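Local coordinates for GCN5-related N-acetyltransferase (Arthrobacter sp., PDB 2R1I), which probably transfers an acetyl group from acetyl-CoA to an amine of a still unidentified substrate, as other members of the GNAT family do, at residues A[83-88]-A[123-128]. Sequence-based numbering, arbitrary orientation. Where two conformers were deposited one is given.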
ATOM      1  N   ALA A  83      -2.208  -3.932  16.166  1.00 24.74           N
ATOM      2  CA  ALA A  83      -2.390  -3.427  14.815  1.00 22.25           C
ATOM      3  C   ALA A  83      -1.041  -2.921  14.279  1.00 25.10           C
ATOM      4  O   ALA A  83      -0.265  -2.344  15.054  1.00 25.91           O
ATOM      5  CB  ALA A  83      -3.393  -2.307  14.807  1.00 23.90           C
ATOM      6  N   VAL A  84      -0.796  -3.170  12.985  1.00 25.16           N
ATOM      7  CA  VAL A  84       0.402  -2.708  12.255  1.00 23.44           C
ATOM      8  C   VAL A  84      -0.082  -1.788  11.147  1.00 26.98           C
ATOM      9  O   VAL A  84      -0.888  -2.228  10.290  1.00 25.26           O
ATOM     10  CB  VAL A  84       1.249  -3.862  11.669  1.00 24.14           C
ATOM     11  CG1 VAL A  84       2.492  -3.320  10.999  1.00 24.87           C
ATOM     12  CG2 VAL A  84       1.650  -4.814  12.787  1.00 25.35           C
ATOM     13  N   LEU A  85       0.409  -0.559  11.213  1.00 24.70           N
ATOM     14  CA  LEU A  85       0.099   0.515  10.234  1.00 24.17           C
ATOM     15  C   LEU A  85       1.324   0.891   9.479  1.00 24.40           C
ATOM     16  O   LEU A  85       2.363   1.106  10.082  1.00 25.77           O
ATOM     17  CB  LEU A  85      -0.406   1.765  10.909  1.00 24.89           C
ATOM     18  CG  LEU A  85      -1.781   1.649  11.566  1.00 30.19           C
ATOM     19  CD1 LEU A  85      -2.006   2.742  12.626  1.00 34.44           C
ATOM     20  CD2 LEU A  85      -2.865   1.728  10.483  1.00 35.05           C
ATOM     21  N   SER A  86       1.229   1.058   8.151  1.00 23.70           N
ATOM     22  CA  SER A  86       2.317   1.626   7.381  1.00 23.64           C
ATOM     23  C   SER A  86       1.847   2.918   6.726  1.00 24.47           C
ATOM     24  O   SER A  86       0.685   3.044   6.387  1.00 24.77           O
ATOM     25  CB  SER A  86       2.793   0.652   6.315  1.00 26.10           C
ATOM     26  OG  SER A  86       1.818   0.326   5.360  1.00 27.96           O
ATOM     27  N   PHE A  87       2.797   3.826   6.580  1.00 23.05           N
ATOM     28  CA  PHE A  87       2.574   5.164   6.002  1.00 20.91           C
ATOM     29  C   PHE A  87       3.460   5.370   4.810  1.00 25.60           C
ATOM     30  O   PHE A  87       4.622   4.936   4.796  1.00 25.81           O
ATOM     31  CB  PHE A  87       2.909   6.193   7.067  1.00 25.50           C
ATOM     32  CG  PHE A  87       1.958   6.203   8.222  1.00 26.39           C
ATOM     33  CD1 PHE A  87       2.111   5.321   9.279  1.00 27.16           C
ATOM     34  CD2 PHE A  87       0.873   7.050   8.202  1.00 28.51           C
ATOM     35  CE1 PHE A  87       1.168   5.318  10.313  1.00 27.39           C
ATOM     36  CE2 PHE A  87      -0.054   7.069   9.192  1.00 27.69           C
ATOM     37  CZ  PHE A  87       0.095   6.199  10.275  1.00 28.35           C
ATOM     38  N   ARG A  88       2.950   6.097   3.824  1.00 21.80           N
ATOM     39  CA  ARG A  88       3.728   6.407   2.629  1.00 22.91           C
ATOM     40  C   ARG A  88       3.188   7.706   2.019  1.00 23.49           C
ATOM     41  O   ARG A  88       2.010   8.054   2.203  1.00 24.46           O
ATOM     42  CB  ARG A  88       3.632   5.266   1.629  1.00 25.40           C
ATOM     43  CG  ARG A  88       2.297   5.146   0.923  1.00 24.51           C
ATOM     44  CD  ARG A  88       2.101   3.861   0.130  1.00 23.79           C
ATOM     45  NE  ARG A  88       0.898   3.927  -0.684  1.00 25.98           N
ATOM     46  CZ  ARG A  88      -0.331   3.525  -0.333  1.00 27.08           C
ATOM     47  NH1 ARG A  88      -0.595   3.030   0.873  1.00 25.76           N
ATOM     48  NH2 ARG A  88      -1.312   3.617  -1.212  1.00 26.29           N
ATOM     49  N   CYS A 123      -7.420   4.716  13.166  1.00 25.70           N
ATOM     50  CA  CYS A 123      -7.959   5.839  12.420  1.00 27.39           C
ATOM     51  C   CYS A 123      -7.540   7.185  13.029  1.00 26.97           C
ATOM     52  O   CYS A 123      -7.191   8.116  12.310  1.00 29.09           O
ATOM     53  CB  CYS A 123      -9.471   5.737  12.322  1.00 23.51           C
ATOM     54  SG  CYS A 123     -10.048   4.381  11.345  1.00 30.99           S
ATOM     55  N   GLY A 124      -7.569   7.282  14.357  1.00 29.67           N
ATOM     56  CA  GLY A 124      -7.123   8.473  15.058  1.00 27.12           C
ATOM     57  C   GLY A 124      -5.671   8.825  14.814  1.00 29.65           C
ATOM     58  O   GLY A 124      -5.317   9.970  14.593  1.00 28.33           O
ATOM     59  N   LEU A 125      -4.829   7.813  14.862  0.50 29.00           N
ATOM     60  CA  LEU A 125      -3.422   8.014  14.607  0.50 29.38           C
ATOM     61  C   LEU A 125      -3.162   8.476  13.166  0.50 27.84           C
ATOM     62  O   LEU A 125      -2.387   9.383  12.959  0.50 28.21           O
ATOM     63  CB  LEU A 125      -2.657   6.753  14.959  0.50 30.27           C
ATOM     64  CG  LEU A 125      -1.145   6.918  15.084  0.50 32.89           C
ATOM     65  CD1 LEU A 125      -0.617   6.174  16.279  0.50 32.39           C
ATOM     66  CD2 LEU A 125      -0.544   6.425  13.810  0.50 30.91           C
ATOM     67  N   VAL A 126      -3.844   7.880  12.190  1.00 29.37           N
ATOM     68  CA  VAL A 126      -3.739   8.317  10.798  1.00 27.44           C
ATOM     69  C   VAL A 126      -4.137   9.788  10.630  1.00 27.88           C
ATOM     70  O   VAL A 126      -3.407  10.577  10.006  1.00 26.90           O
ATOM     71  CB  VAL A 126      -4.523   7.356   9.830  1.00 27.45           C
ATOM     72  CG1 VAL A 126      -4.524   7.913   8.385  1.00 30.60           C
ATOM     73  CG2 VAL A 126      -3.962   5.911   9.902  1.00 27.59           C
ATOM     74  N   ARG A 127      -5.288  10.162  11.208  1.00 26.99           N
ATOM     75  CA  ARG A 127      -5.728  11.558  11.179  1.00 27.73           C
ATOM     76  C   ARG A 127      -4.668  12.480  11.784  1.00 27.54           C
ATOM     77  O   ARG A 127      -4.412  13.560  11.242  1.00 29.65           O
ATOM     78  CB  ARG A 127      -7.048  11.736  11.948  1.00 30.02           C
ATOM     79  CG  ARG A 127      -8.313  11.463  11.128  1.00 38.54           C
ATOM     80  CD  ARG A 127      -9.633  12.075  11.791  1.00 35.88           C
ATOM     81  NE  ARG A 127     -10.828  11.420  11.238  1.00 40.54           N
ATOM     82  CZ  ARG A 127     -11.402  10.323  11.745  1.00 58.15           C
ATOM     83  NH1 ARG A 127     -10.927   9.737  12.857  1.00 58.10           N
ATOM     84  NH2 ARG A 127     -12.490   9.814  11.149  1.00 52.75           N
ATOM     85  N   SER A 128      -4.086  12.071  12.909  1.00 29.24           N
ATOM     86  CA  SER A 128      -3.083  12.873  13.610  1.00 31.32           C
ATOM     87  C   SER A 128      -1.874  13.140  12.751  1.00 34.07           C
ATOM     88  O   SER A 128      -1.241  14.188  12.891  1.00 35.66           O
ATOM     89  CB  SER A 128      -2.636  12.242  14.947  1.00 32.89           C
ATOM     90  OG  SER A 128      -1.688  11.159  14.823  1.00 36.12           O
TER
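Phe-87 sets the far end of its ring against Leu-125 and Val-126, joining strand 81-88 to the C-terminal end of helix 109-128, which packs on one face of the central GNAT sheet. The firm part is Val-126 CG2, which comes obliquely to the ring, 4.1 Å from Phe-87 CZ. Leu-125 was modelled in two conformers; in the one described here its CD2, also oblique to the ring, lies 3.6 Å from Phe-87 CZ and 4.1 Å from Leu-85 CD1. CG of Phe-87 stands anti to its carbonyl carbon (chi1 -68°), which carries the ring across to the helix. One strand repeat back, Leu-85 packs more loosely, its CD2 4.4 Å from Val-126 CG2. The open side is that of partly exposed Leu-125, whose O accepts a 2.7 Å bond from exposed Ser-128 OG. Elsewhere, Arg-127 NE makes a salt bridge to the terminal carboxylate of Leu-172 of the second subunit. Cut back to an alanine, Phe-87 would probably leave a gap beside the Val-126 and Leu-125 methyls and Arg-129 without its cation-pi partner. With strand and helix 21° from parallel and just four apolar side chains meeting, the contact implies cohesion by shape and water exclusion, without polar bonds to fix its register.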